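Local coordinates for putative cell surface protein (Streptococcus pyogenes, PDB 4OFQ), which probably acts in cell adhesion as a streptococcal surface adhesin of the antigen I/II family, whose C-terminal region is built from beta sandwiches, at residues G63-D68 against M129-D134; Q45-Y50 against T170-F175; K238-L243 against H289-F294; Y219-W224 against A312-K317. All coordinates share one frame; numbering follows the deposited sequence.

Contact 1: residues G63-D68 against M129-D134; sequences GFIYVD and MWVAKD
Ile-65 and Val-131 stand side by side on one face of an antiparallel strand pair, CG1 of Ile-65 lying 4.2 Å from CG2 of Val-131. On the same face CG2 of Val-67 rests 4.0 Å from CB of Met-129. Beta-branched residues suit an extended chain; Leu-112 and Leu-115 of helix 110-119 pack on Ile-65, Leu-112 also on Val-131, and Ile-116 on Met-129. The other face is aromatic. CG of Trp-130 sits beside its backbone N (chi1 -74°), which lays the indole along the strands, and the ring edge at CZ3 meets CB of Asp-68 at 3.9 Å. Tyr-66 instead leads away, to stack on Tyr-151.

Between the faces, Trp-130 N donates to Tyr-66 O at 2.8 Å and Tyr-66 N to Trp-130 O at 2.9 Å. Ala-132 N bonds to Phe-64 O at 3.1 Å. One water joins Phe-64 N to Ala-132 O, another Phe-64 O to Trp-130 O. The carboxylate of Asp-68 is hydrogen-bonded to Lys-18, and the Asp-68 side chain lies about 7 Å from the calcium ion. Strands 164-174 and 97-102 flank the pair, and its largely apolar faces are consistent with cover on both sides.

Contact 2: residues Q45-Y50 against T170-F175; sequences QDFDQY and TYQIDF
Gln-172 projects from strand 164-174 and grips the backbone of Asp-46, in the loop that follows strand 38-45; that loop opens with an Asx turn, and the contact joins the two sheets of a beta sandwich near one end. An amide suits this place because it both gives and accepts, as a neighbouring strand would. Asp-46 N donates to Gln-172 OE1 at 2.9 Å, approaching from above the carbonyl plane, while Gln-172 NE2 donates to Asp-46 O at 2.7 Å. CG of Gln-172 anti to the backbone N (chi1 -180°), with the chain extended beyond it, gives the reach.

The same NE2 also donates to OD2 of Asp-174 at 2.8 Å, on the syn lone pair. The hydroxyl OH of Tyr-50 meets OD2 of Asp-174 on its anti side, also at 2.8 Å, so one buried carboxylate oxygen takes two donors from different directions. Ring and carboxylate planes stand 88° apart. Two bonds, one from each neighbour, thereby limit how Asp-174 can turn.

Tyr-50 also receives Phe-175 in a T-shaped pair: the edge of Phe-175 points at one face of the tyrosine, planes at 86° and centroids 5.2 Å apart. Helix 135-143 closes round these rings through Tyr-139 and Val-143. Phe-47 turns its edge to the carboxylate's other oxygen, a fitting place for the weakly positive rim of an aromatic ring, and its CE1 lies 3.7 Å from OD1 of Asp-174.

Contact 3: residues K238-L243 against H289-F294; sequences KFVDQL and HYELAF
Lys-238 lays its aliphatic chain over the small bump of Ala-293, CG of the lysine 3.7 Å from CB of the alanine; a methyl group leaves the long chain room to pass. The extended start of the lysine, its CG opposite the backbone N (chi1 179°), carries CD of Lys-238 to within 3.7 Å of CD of Glu-291, and a bend at chi3 (72°) then sets the direction of CE and NZ. The charges approach without forming a salt bridge, Lys-238 NZ and Glu-291 OE1 being 4.2 Å apart. Val-240 fits the hollow between Glu-291 and His-289; CG1 of Val-240 comes within 3.4 Å of His-289 NE2, the two side chains slanting across each other. These part-exposed side chains mix charge with hydrocarbon, as suits the outer face of a sheet.

The strands are nearly exactly antiparallel, and the inner face looks across a beta sandwich at strands 248-257 and 310-318. Here the fillers are mostly large and apolar. Phe-239 and Leu-292 point the same way, with CD1 of the ring 3.8 Å from CD2 of the leucine, while the edge of Phe-294 abuts the edge of Phe-239. Next along, CD1 of Tyr-290 meets CB of Asp-241, whose carboxylate leads away to Lys-195, and the tyrosine hydroxyl bonds to Asp-253. Leu-243 folds back at the strand's end until its CD1 rests 4.2 Å from CB of Tyr-290.

Contact 4: residues Y219-W224 against A312-K317; sequences YRLEGW and AFVVVK
Leu-221 N donates to Ala-312 O at 2.7 Å, and Tyr-219 exchanges bonds with Val-314: Tyr-219 N reaches Val-314 O, and Val-314 N reaches Tyr-219 O. Ala-312 N to Leu-221 O, at 3.0 Å, completes four backbone bonds between the antiparallel strands. Beside them Arg-220 supplies the charge. Its NH2 forms a salt bridge with OE2 of Glu-222 at 3.0 Å, although the hydrogen bonds within it are bent and weak, and its NH1 pairs with Asp-311.

These two acidic partners hold the guanidinium, and the arginine's methylenes run alongside Phe-313. With CG of Phe-313 beside its backbone N (chi1 -64°), the ring leans to the arginine, CE2 lying 3.6 Å from CD of Arg-220; guanidinium and ring planes are 37° apart. Arginine suits a part-exposed position like this, greasy along its length and charged at its tip.

The opposite face is apolar. Leu-221 CB packs on Ala-312 CB at 4.2 Å, the small alanine making room, and CD1 of Leu-221 touches CG2 of Val-314. Tyr-219 crosses Val-316 at about a right angle, its CE2 4.0 Å from CG2 of the valine. The tyrosine hydroxyl bonds to Asp-248, and the ring takes Lys-195 in a cation-pi contact. This face looks into a beta sandwich, towards strands 237-242 and 323-332, consistent with the DE-variant immunoglobulin (DEv-IgG) fold of antigen I/II C-terminal domains.

How the contacts relate
Contacts 1 and 2 meet on one sheet of the first domain, through strand 164-174 of contact 2, whose other segment is a loop following a strand of the facing sheet; Ile-65 O lies 2.8 Å from Ile-173 N, and contact 1 is nested inside the loop that contact 2 closes. Contacts 3 and 4 belong to facing sheets of the second domain and touch where CZ of Tyr-290 meets CG2 of Val-314 at 3.7 Å. The two pairs lie on opposite sides of the chain's centre. Contacts 1, 3 and 4 are strand pairings, joined by backbone bonds; contact 2, buried like 1 and 4, relies on side-chain polar bonds. Contact 3 is the most exposed, with charged residues on its outer face.

Contact 1: residues G63-D68 against M129-D134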
# COMPACT_ATOMS: atom_id res chain seq x y z
N GLY A 63 4.61 30.19 18.98
CA GLY A 63 3.51 29.34 18.57
C GLY A 63 3.79 27.85 18.60
O GLY A 63 4.76 27.38 19.21
N PHE A 64 2.93 27.10 17.93
CA PHE A 64 2.99 25.65 17.99
C PHE A 64 2.72 25.11 16.61
O PHE A 64 1.65 25.34 16.03
CB PHE A 64 1.99 25.14 19.02
CG PHE A 64 2.13 25.81 20.34
CD1 PHE A 64 3.11 25.40 21.23
CD2 PHE A 64 1.37 26.92 20.67
CE1 PHE A 64 3.29 26.05 22.45
CE2 PHE A 64 1.54 27.57 21.88
CZ PHE A 64 2.50 27.13 22.77
N ILE A 65 3.72 24.44 16.05
CA ILE A 65 3.68 23.96 14.68
C ILE A 65 3.85 22.45 14.71
O ILE A 65 4.66 21.94 15.48
CB ILE A 65 4.82 24.58 13.84
CG1 ILE A 65 4.61 26.09 13.69
CG2 ILE A 65 4.93 23.87 12.47
CD1 ILE A 65 5.79 26.83 13.12
N TYR A 66 3.05 21.75 13.90
CA TYR A 66 3.24 20.31 13.71
C TYR A 66 3.47 20.07 12.23
O TYR A 66 2.79 20.66 11.41
CB TYR A 66 2.02 19.53 14.21
CG TYR A 66 2.33 18.06 14.49
CD1 TYR A 66 3.13 17.71 15.57
CD2 TYR A 66 1.83 17.04 13.68
CE1 TYR A 66 3.44 16.37 15.83
CE2 TYR A 66 2.12 15.69 13.94
CZ TYR A 66 2.93 15.37 15.02
OH TYR A 66 3.24 14.05 15.32
N VAL A 67 4.41 19.19 11.90
CA VAL A 67 4.78 18.97 10.50
C VAL A 67 4.65 17.50 10.18
O VAL A 67 5.06 16.65 10.96
CB VAL A 67 6.26 19.42 10.21
CG1 VAL A 67 6.75 18.89 8.87
CG2 VAL A 67 6.38 20.94 10.23
N ASP A 68 4.06 17.18 9.03
CA ASP A 68 4.11 15.82 8.56
C ASP A 68 4.91 15.81 7.28
O ASP A 68 4.48 16.36 6.27
CB ASP A 68 2.73 15.23 8.31
CG ASP A 68 2.80 13.76 7.92
OD1 ASP A 68 3.34 13.47 6.83
OD2 ASP A 68 2.33 12.91 8.71
N MET A 129 2.12 21.35 7.14
CA MET A 129 2.31 21.91 8.47
C MET A 129 0.98 22.40 9.02
O MET A 129 0.12 22.84 8.26
CB MET A 129 3.41 22.99 8.49
CG MET A 129 3.14 24.24 7.67
SD MET A 129 4.62 25.29 7.51
CE MET A 129 5.10 25.52 9.22
N TRP A 130 0.80 22.25 10.34
CA TRP A 130 -0.38 22.79 11.02
C TRP A 130 0.11 23.84 12.02
O TRP A 130 1.02 23.58 12.82
CB TRP A 130 -1.14 21.68 11.75
CG TRP A 130 -1.90 20.79 10.85
CD1 TRP A 130 -3.21 20.91 10.50
CD2 TRP A 130 -1.40 19.63 10.15
NE1 TRP A 130 -3.56 19.89 9.64
CE2 TRP A 130 -2.47 19.10 9.41
CE3 TRP A 130 -0.16 19.00 10.09
CZ2 TRP A 130 -2.34 17.96 8.60
CZ3 TRP A 130 -0.03 17.85 9.28
CH2 TRP A 130 -1.12 17.35 8.57
N VAL A 131 -0.44 25.05 11.94
CA VAL A 131 0.04 26.17 12.75
C VAL A 131 -1.09 26.66 13.63
O VAL A 131 -2.18 26.95 13.15
CB VAL A 131 0.52 27.35 11.86
CG1 VAL A 131 1.03 28.53 12.72
CG2 VAL A 131 1.59 26.87 10.88
N ALA A 132 -0.85 26.74 14.94
CA ALA A 132 -1.88 27.30 15.82
C ALA A 132 -2.20 28.74 15.43
O ALA A 132 -1.31 29.60 15.43
CB ALA A 132 -1.43 27.24 17.27
N LYS A 133 -3.47 29.01 15.11
CA LYS A 133 -3.93 30.34 14.72
C LYS A 133 -3.82 31.39 15.84
O LYS A 133 -3.61 32.58 15.58
CB LYS A 133 -5.38 30.29 14.23
CG LYS A 133 -5.60 29.41 13.00
CD LYS A 133 -7.08 29.42 12.64
CE LYS A 133 -7.37 28.50 11.48
NZ LYS A 133 -8.82 28.58 11.13
N ASP A 134 -3.99 30.94 17.08
CA ASP A 134 -3.99 31.82 18.25
C ASP A 134 -3.10 31.17 19.31
O ASP A 134 -3.59 30.43 20.17
CB ASP A 134 -5.41 32.00 18.79
CG ASP A 134 -5.51 33.05 19.90
OD1 ASP A 134 -4.51 33.34 20.60
OD2 ASP A 134 -6.62 33.58 20.08
O HOH W 1 1.36 28.92 16.22
O HOH W 2 0.14 22.94 15.66

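Contact 2: residues Q45-Y50 against T170-F175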
# COMPACT_ATOMS: atom_id res chain seq x y z
N GLN A 45 1.14 14.83 18.80
CA GLN A 45 1.80 16.09 19.11
C GLN A 45 1.87 16.13 20.64
O GLN A 45 0.85 16.24 21.31
CB GLN A 45 0.97 17.25 18.55
CG GLN A 45 1.49 18.68 18.78
CD GLN A 45 0.73 19.70 17.92
OE1 GLN A 45 -0.40 19.44 17.49
NE2 GLN A 45 1.34 20.86 17.65
N ASP A 46 3.09 16.03 21.17
CA ASP A 46 3.32 15.71 22.58
C ASP A 46 3.46 16.96 23.44
O ASP A 46 4.45 17.69 23.33
CB ASP A 46 4.59 14.86 22.67
CG ASP A 46 4.95 14.45 24.09
OD1 ASP A 46 4.15 14.63 25.03
OD2 ASP A 46 6.07 13.91 24.27
N PHE A 47 2.50 17.20 24.31
CA PHE A 47 2.52 18.39 25.16
C PHE A 47 2.67 18.03 26.63
O PHE A 47 2.71 18.91 27.48
CB PHE A 47 1.25 19.21 24.98
CG PHE A 47 1.17 19.92 23.66
CD1 PHE A 47 2.32 20.37 23.02
CD2 PHE A 47 -0.06 20.15 23.05
CE1 PHE A 47 2.24 21.03 21.80
CE2 PHE A 47 -0.14 20.81 21.83
CZ PHE A 47 1.01 21.25 21.21
N ASP A 48 2.74 16.74 26.91
CA ASP A 48 2.78 16.25 28.29
C ASP A 48 3.77 17.00 29.20
O ASP A 48 3.42 17.37 30.32
CB ASP A 48 3.06 14.75 28.30
CG ASP A 48 3.02 14.17 29.69
OD1 ASP A 48 1.92 14.07 30.25
OD2 ASP A 48 4.10 13.84 30.22
N GLN A 49 4.98 17.24 28.71
CA GLN A 49 6.02 17.87 29.53
C GLN A 49 5.67 19.30 29.95
O GLN A 49 6.17 19.80 30.96
CB GLN A 49 7.36 17.89 28.79
CG GLN A 49 8.14 16.60 28.87
CD GLN A 49 8.53 16.24 30.29
OE1 GLN A 49 9.35 16.91 30.92
NE2 GLN A 49 7.95 15.16 30.80
N TYR A 50 4.81 19.95 29.17
CA TYR A 50 4.49 21.36 29.39
C TYR A 50 3.44 21.59 30.47
O TYR A 50 3.22 22.73 30.87
CB TYR A 50 4.03 22.01 28.08
CG TYR A 50 5.04 21.91 26.97
CD1 TYR A 50 6.36 22.28 27.19
CD2 TYR A 50 4.69 21.43 25.72
CE1 TYR A 50 7.31 22.19 26.18
CE2 TYR A 50 5.63 21.32 24.70
CZ TYR A 50 6.93 21.72 24.94
OH TYR A 50 7.87 21.63 23.94
N THR A 170 7.00 12.89 11.43
CA THR A 170 6.52 14.17 11.94
C THR A 170 7.60 14.94 12.72
O THR A 170 8.61 14.38 13.14
CB THR A 170 5.27 13.99 12.80
OG1 THR A 170 5.60 13.24 13.97
CG2 THR A 170 4.20 13.23 12.00
N TYR A 171 7.37 16.24 12.85
CA TYR A 171 8.18 17.13 13.65
C TYR A 171 7.22 18.00 14.43
O TYR A 171 6.08 18.23 14.02
CB TYR A 171 9.02 18.03 12.76
CG TYR A 171 10.00 17.30 11.87
CD1 TYR A 171 11.16 16.75 12.40
CD2 TYR A 171 9.80 17.22 10.50
CE1 TYR A 171 12.07 16.12 11.58
CE2 TYR A 171 10.72 16.57 9.68
CZ TYR A 171 11.84 16.02 10.23
OH TYR A 171 12.77 15.38 9.44
N GLN A 172 7.71 18.54 15.54
CA GLN A 172 6.91 19.39 16.40
C GLN A 172 7.78 20.59 16.74
O GLN A 172 8.96 20.43 17.09
CB GLN A 172 6.61 18.59 17.65
CG GLN A 172 5.80 19.22 18.71
CD GLN A 172 5.47 18.22 19.79
OE1 GLN A 172 5.17 17.05 19.50
NE2 GLN A 172 5.53 18.65 21.04
N ILE A 173 7.24 21.81 16.59
CA ILE A 173 7.99 23.01 16.94
C ILE A 173 7.18 23.81 17.95
O ILE A 173 6.14 24.38 17.60
CB ILE A 173 8.31 23.90 15.71
CG1 ILE A 173 8.97 23.08 14.59
CG2 ILE A 173 9.20 25.09 16.12
CD1 ILE A 173 9.14 23.87 13.30
N ASP A 174 7.66 23.84 19.19
CA ASP A 174 6.98 24.50 20.29
C ASP A 174 7.84 25.65 20.77
O ASP A 174 9.03 25.46 21.07
CB ASP A 174 6.76 23.52 21.45
CG ASP A 174 6.16 22.20 21.01
OD1 ASP A 174 5.29 22.21 20.11
OD2 ASP A 174 6.56 21.15 21.57
N PHE A 175 7.25 26.83 20.87
CA PHE A 175 7.97 28.02 21.28
C PHE A 175 9.23 28.22 20.45
O PHE A 175 10.23 28.73 20.96
CB PHE A 175 8.40 27.94 22.76
CG PHE A 175 7.37 27.34 23.68
CD1 PHE A 175 6.31 28.10 24.15
CD2 PHE A 175 7.49 26.02 24.11
CE1 PHE A 175 5.37 27.55 25.01
CE2 PHE A 175 6.55 25.47 24.97
CZ PHE A 175 5.49 26.23 25.42
O HOH W 3 3.74 21.96 18.17

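Contact 3: residues K238-L243 against H289-F294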
# COMPACT_ATOMS: atom_id res chain seq x y z
N LYS A 238 -7.31 -13.11 -8.41
CA LYS A 238 -8.10 -13.53 -9.56
C LYS A 238 -7.29 -13.44 -10.84
O LYS A 238 -6.65 -12.42 -11.11
CB LYS A 238 -9.35 -12.64 -9.67
CG LYS A 238 -10.26 -12.97 -10.85
CD LYS A 238 -11.57 -12.21 -10.76
CE LYS A 238 -11.41 -10.74 -11.06
NZ LYS A 238 -12.76 -10.09 -11.15
N PHE A 239 -7.32 -14.52 -11.63
CA PHE A 239 -6.66 -14.55 -12.92
C PHE A 239 -7.69 -14.19 -13.98
O PHE A 239 -8.79 -14.75 -13.99
CB PHE A 239 -6.15 -15.96 -13.24
CG PHE A 239 -5.15 -16.51 -12.26
CD1 PHE A 239 -5.56 -17.01 -11.03
CD2 PHE A 239 -3.81 -16.60 -12.60
CE1 PHE A 239 -4.66 -17.55 -10.14
CE2 PHE A 239 -2.89 -17.15 -11.71
CZ PHE A 239 -3.32 -17.63 -10.47
N VAL A 240 -7.34 -13.26 -14.88
CA VAL A 240 -8.21 -12.93 -16.00
C VAL A 240 -7.44 -13.08 -17.33
O VAL A 240 -6.33 -12.55 -17.49
CB VAL A 240 -8.77 -11.50 -15.87
CG1 VAL A 240 -9.69 -11.21 -17.03
CG2 VAL A 240 -9.52 -11.35 -14.56
N ASP A 241 -8.02 -13.79 -18.28
CA ASP A 241 -7.30 -14.06 -19.52
C ASP A 241 -8.26 -14.00 -20.70
O ASP A 241 -9.21 -14.79 -20.77
CB ASP A 241 -6.61 -15.43 -19.43
CG ASP A 241 -5.60 -15.66 -20.53
OD1 ASP A 241 -5.84 -15.20 -21.66
OD2 ASP A 241 -4.56 -16.29 -20.26
N GLN A 242 -8.05 -13.04 -21.60
CA GLN A 242 -8.85 -12.97 -22.82
C GLN A 242 -8.15 -13.81 -23.86
O GLN A 242 -7.18 -13.37 -24.48
CB GLN A 242 -8.96 -11.52 -23.32
CG GLN A 242 -9.61 -11.39 -24.71
CD GLN A 242 -11.03 -11.96 -24.77
OE1 GLN A 242 -11.93 -11.51 -24.05
NE2 GLN A 242 -11.24 -12.95 -25.66
N LEU A 243 -8.61 -15.04 -24.04
CA LEU A 243 -7.98 -15.95 -24.98
C LEU A 243 -8.32 -15.53 -26.40
O LEU A 243 -9.38 -14.97 -26.65
CB LEU A 243 -8.47 -17.38 -24.73
CG LEU A 243 -8.06 -17.97 -23.38
CD1 LEU A 243 -8.89 -19.22 -23.07
CD2 LEU A 243 -6.57 -18.28 -23.36
N HIS A 289 -13.48 -15.08 -22.97
CA HIS A 289 -13.04 -14.54 -21.69
C HIS A 289 -12.95 -15.63 -20.62
O HIS A 289 -13.93 -16.30 -20.31
CB HIS A 289 -14.00 -13.44 -21.23
CG HIS A 289 -13.54 -12.68 -20.02
ND1 HIS A 289 -13.91 -13.02 -18.74
CD2 HIS A 289 -12.76 -11.58 -19.91
CE1 HIS A 289 -13.37 -12.17 -17.88
NE2 HIS A 289 -12.67 -11.29 -18.57
N TYR A 290 -11.76 -15.77 -20.04
CA TYR A 290 -11.48 -16.75 -19.00
C TYR A 290 -11.17 -16.06 -17.68
O TYR A 290 -10.39 -15.12 -17.63
CB TYR A 290 -10.29 -17.63 -19.40
CG TYR A 290 -9.75 -18.49 -18.28
CD1 TYR A 290 -8.75 -18.01 -17.42
CD2 TYR A 290 -10.22 -19.78 -18.08
CE1 TYR A 290 -8.26 -18.79 -16.39
CE2 TYR A 290 -9.74 -20.56 -17.05
CZ TYR A 290 -8.75 -20.06 -16.21
OH TYR A 290 -8.25 -20.83 -15.19
N GLU A 291 -11.75 -16.57 -16.60
CA GLU A 291 -11.50 -16.01 -15.28
C GLU A 291 -11.38 -17.15 -14.26
O GLU A 291 -12.18 -18.08 -14.28
CB GLU A 291 -12.68 -15.11 -14.93
CG GLU A 291 -12.54 -14.32 -13.67
CD GLU A 291 -13.79 -13.51 -13.41
OE1 GLU A 291 -14.06 -12.58 -14.21
OE2 GLU A 291 -14.50 -13.82 -12.43
N LEU A 292 -10.39 -17.09 -13.38
CA LEU A 292 -10.37 -17.98 -12.22
C LEU A 292 -10.14 -17.12 -10.98
O LEU A 292 -9.13 -16.44 -10.85
CB LEU A 292 -9.28 -19.06 -12.35
CG LEU A 292 -9.20 -20.09 -11.22
CD1 LEU A 292 -8.74 -21.45 -11.75
CD2 LEU A 292 -8.24 -19.62 -10.14
N ALA A 293 -11.10 -17.17 -10.06
CA ALA A 293 -11.06 -16.34 -8.85
C ALA A 293 -11.04 -17.19 -7.59
O ALA A 293 -11.85 -18.11 -7.43
CB ALA A 293 -12.26 -15.39 -8.81
N PHE A 294 -10.13 -16.86 -6.68
CA PHE A 294 -10.17 -17.48 -5.37
C PHE A 294 -11.38 -16.99 -4.58
O PHE A 294 -11.75 -15.81 -4.67
CB PHE A 294 -8.87 -17.24 -4.63
CG PHE A 294 -7.83 -18.27 -4.95
CD1 PHE A 294 -6.98 -18.10 -6.02
CD2 PHE A 294 -7.73 -19.43 -4.18
CE1 PHE A 294 -6.03 -19.08 -6.34
CE2 PHE A 294 -6.79 -20.40 -4.49
CZ PHE A 294 -5.94 -20.22 -5.56

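Contact 4: residues Y219-W224 against A312-K317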
# COMPACT_ATOMS: atom_id res chain seq x y z
N TYR A 219 -1.10 -22.96 -21.41
CA TYR A 219 -0.60 -21.68 -20.93
C TYR A 219 -0.41 -21.77 -19.42
O TYR A 219 -1.28 -22.28 -18.71
CB TYR A 219 -1.56 -20.53 -21.25
CG TYR A 219 -1.71 -20.24 -22.73
CD1 TYR A 219 -0.63 -19.78 -23.47
CD2 TYR A 219 -2.92 -20.44 -23.38
CE1 TYR A 219 -0.76 -19.51 -24.83
CE2 TYR A 219 -3.06 -20.19 -24.73
CZ TYR A 219 -1.97 -19.73 -25.45
OH TYR A 219 -2.10 -19.49 -26.80
N ARG A 220 0.73 -21.30 -18.94
CA ARG A 220 0.92 -21.17 -17.50
C ARG A 220 0.77 -19.71 -17.10
O ARG A 220 1.52 -18.83 -17.58
CB ARG A 220 2.29 -21.66 -17.06
CG ARG A 220 2.47 -21.53 -15.56
CD ARG A 220 3.78 -22.12 -15.10
NE ARG A 220 4.91 -21.22 -15.32
CZ ARG A 220 5.76 -20.85 -14.37
NH1 ARG A 220 5.60 -21.29 -13.12
NH2 ARG A 220 6.76 -20.02 -14.66
N LEU A 221 -0.20 -19.44 -16.23
CA LEU A 221 -0.37 -18.10 -15.69
C LEU A 221 0.25 -18.10 -14.30
O LEU A 221 -0.33 -18.64 -13.37
CB LEU A 221 -1.86 -17.73 -15.63
CG LEU A 221 -2.71 -18.08 -16.86
CD1 LEU A 221 -4.16 -17.57 -16.70
CD2 LEU A 221 -2.06 -17.52 -18.14
N GLU A 222 1.43 -17.52 -14.17
CA GLU A 222 2.17 -17.59 -12.90
C GLU A 222 1.73 -16.45 -11.98
O GLU A 222 1.98 -15.28 -12.28
CB GLU A 222 3.68 -17.51 -13.14
CG GLU A 222 4.49 -17.72 -11.87
CD GLU A 222 5.99 -17.66 -12.10
OE1 GLU A 222 6.50 -16.58 -12.44
OE2 GLU A 222 6.66 -18.71 -11.92
N GLY A 223 1.08 -16.79 -10.87
CA GLY A 223 0.62 -15.76 -9.94
C GLY A 223 1.74 -15.19 -9.09
O GLY A 223 2.77 -15.83 -8.85
N TRP A 224 1.55 -13.96 -8.63
CA TRP A 224 2.53 -13.29 -7.79
C TRP A 224 2.45 -13.92 -6.41
O TRP A 224 1.36 -14.25 -5.94
CB TRP A 224 2.23 -11.78 -7.74
CG TRP A 224 3.11 -10.98 -6.83
CD1 TRP A 224 4.44 -10.72 -7.00
CD2 TRP A 224 2.72 -10.31 -5.62
NE1 TRP A 224 4.91 -9.96 -5.95
CE2 TRP A 224 3.88 -9.68 -5.10
CE3 TRP A 224 1.51 -10.18 -4.93
CZ2 TRP A 224 3.85 -8.93 -3.93
CZ3 TRP A 224 1.49 -9.43 -3.76
CH2 TRP A 224 2.66 -8.82 -3.27
N ALA A 312 -1.99 -20.93 -12.47
CA ALA A 312 -3.06 -21.55 -13.24
C ALA A 312 -2.50 -22.13 -14.53
O ALA A 312 -1.63 -21.53 -15.16
CB ALA A 312 -4.15 -20.53 -13.54
N PHE A 313 -2.99 -23.30 -14.92
CA PHE A 313 -2.59 -23.89 -16.19
C PHE A 313 -3.83 -24.05 -17.03
O PHE A 313 -4.77 -24.75 -16.65
CB PHE A 313 -1.94 -25.26 -15.98
CG PHE A 313 -0.65 -25.20 -15.23
CD1 PHE A 313 -0.65 -25.14 -13.85
CD2 PHE A 313 0.56 -25.15 -15.91
CE1 PHE A 313 0.55 -25.06 -13.15
CE2 PHE A 313 1.75 -25.08 -15.21
CZ PHE A 313 1.74 -25.04 -13.83
N VAL A 314 -3.81 -23.43 -18.20
CA VAL A 314 -4.96 -23.39 -19.07
C VAL A 314 -4.65 -24.16 -20.35
O VAL A 314 -3.71 -23.80 -21.07
CB VAL A 314 -5.36 -21.93 -19.40
CG1 VAL A 314 -6.49 -21.90 -20.41
CG2 VAL A 314 -5.76 -21.21 -18.12
N VAL A 315 -5.43 -25.20 -20.62
CA VAL A 315 -5.19 -26.09 -21.75
C VAL A 315 -6.14 -25.72 -22.88
O VAL A 315 -7.34 -25.62 -22.67
CB VAL A 315 -5.41 -27.56 -21.35
CG1 VAL A 315 -5.26 -28.45 -22.55
CG2 VAL A 315 -4.42 -27.97 -20.26
N VAL A 316 -5.59 -25.48 -24.08
CA VAL A 316 -6.39 -25.14 -25.25
C VAL A 316 -6.03 -26.03 -26.44
O VAL A 316 -4.95 -26.64 -26.47
CB VAL A 316 -6.21 -23.64 -25.66
CG1 VAL A 316 -6.45 -22.71 -24.47
CG2 VAL A 316 -4.82 -23.40 -26.26
N LYS A 317 -6.94 -26.12 -27.40
CA LYS A 317 -6.67 -26.81 -28.66
C LYS A 317 -6.51 -25.75 -29.76
O LYS A 317 -7.29 -24.79 -29.84
CB LYS A 317 -7.82 -27.76 -28.98
CG LYS A 317 -7.79 -28.37 -30.37
CD LYS A 317 -9.03 -29.22 -30.59
CE LYS A 317 -9.04 -29.90 -31.95
NZ LYS A 317 -10.26 -30.74 -32.12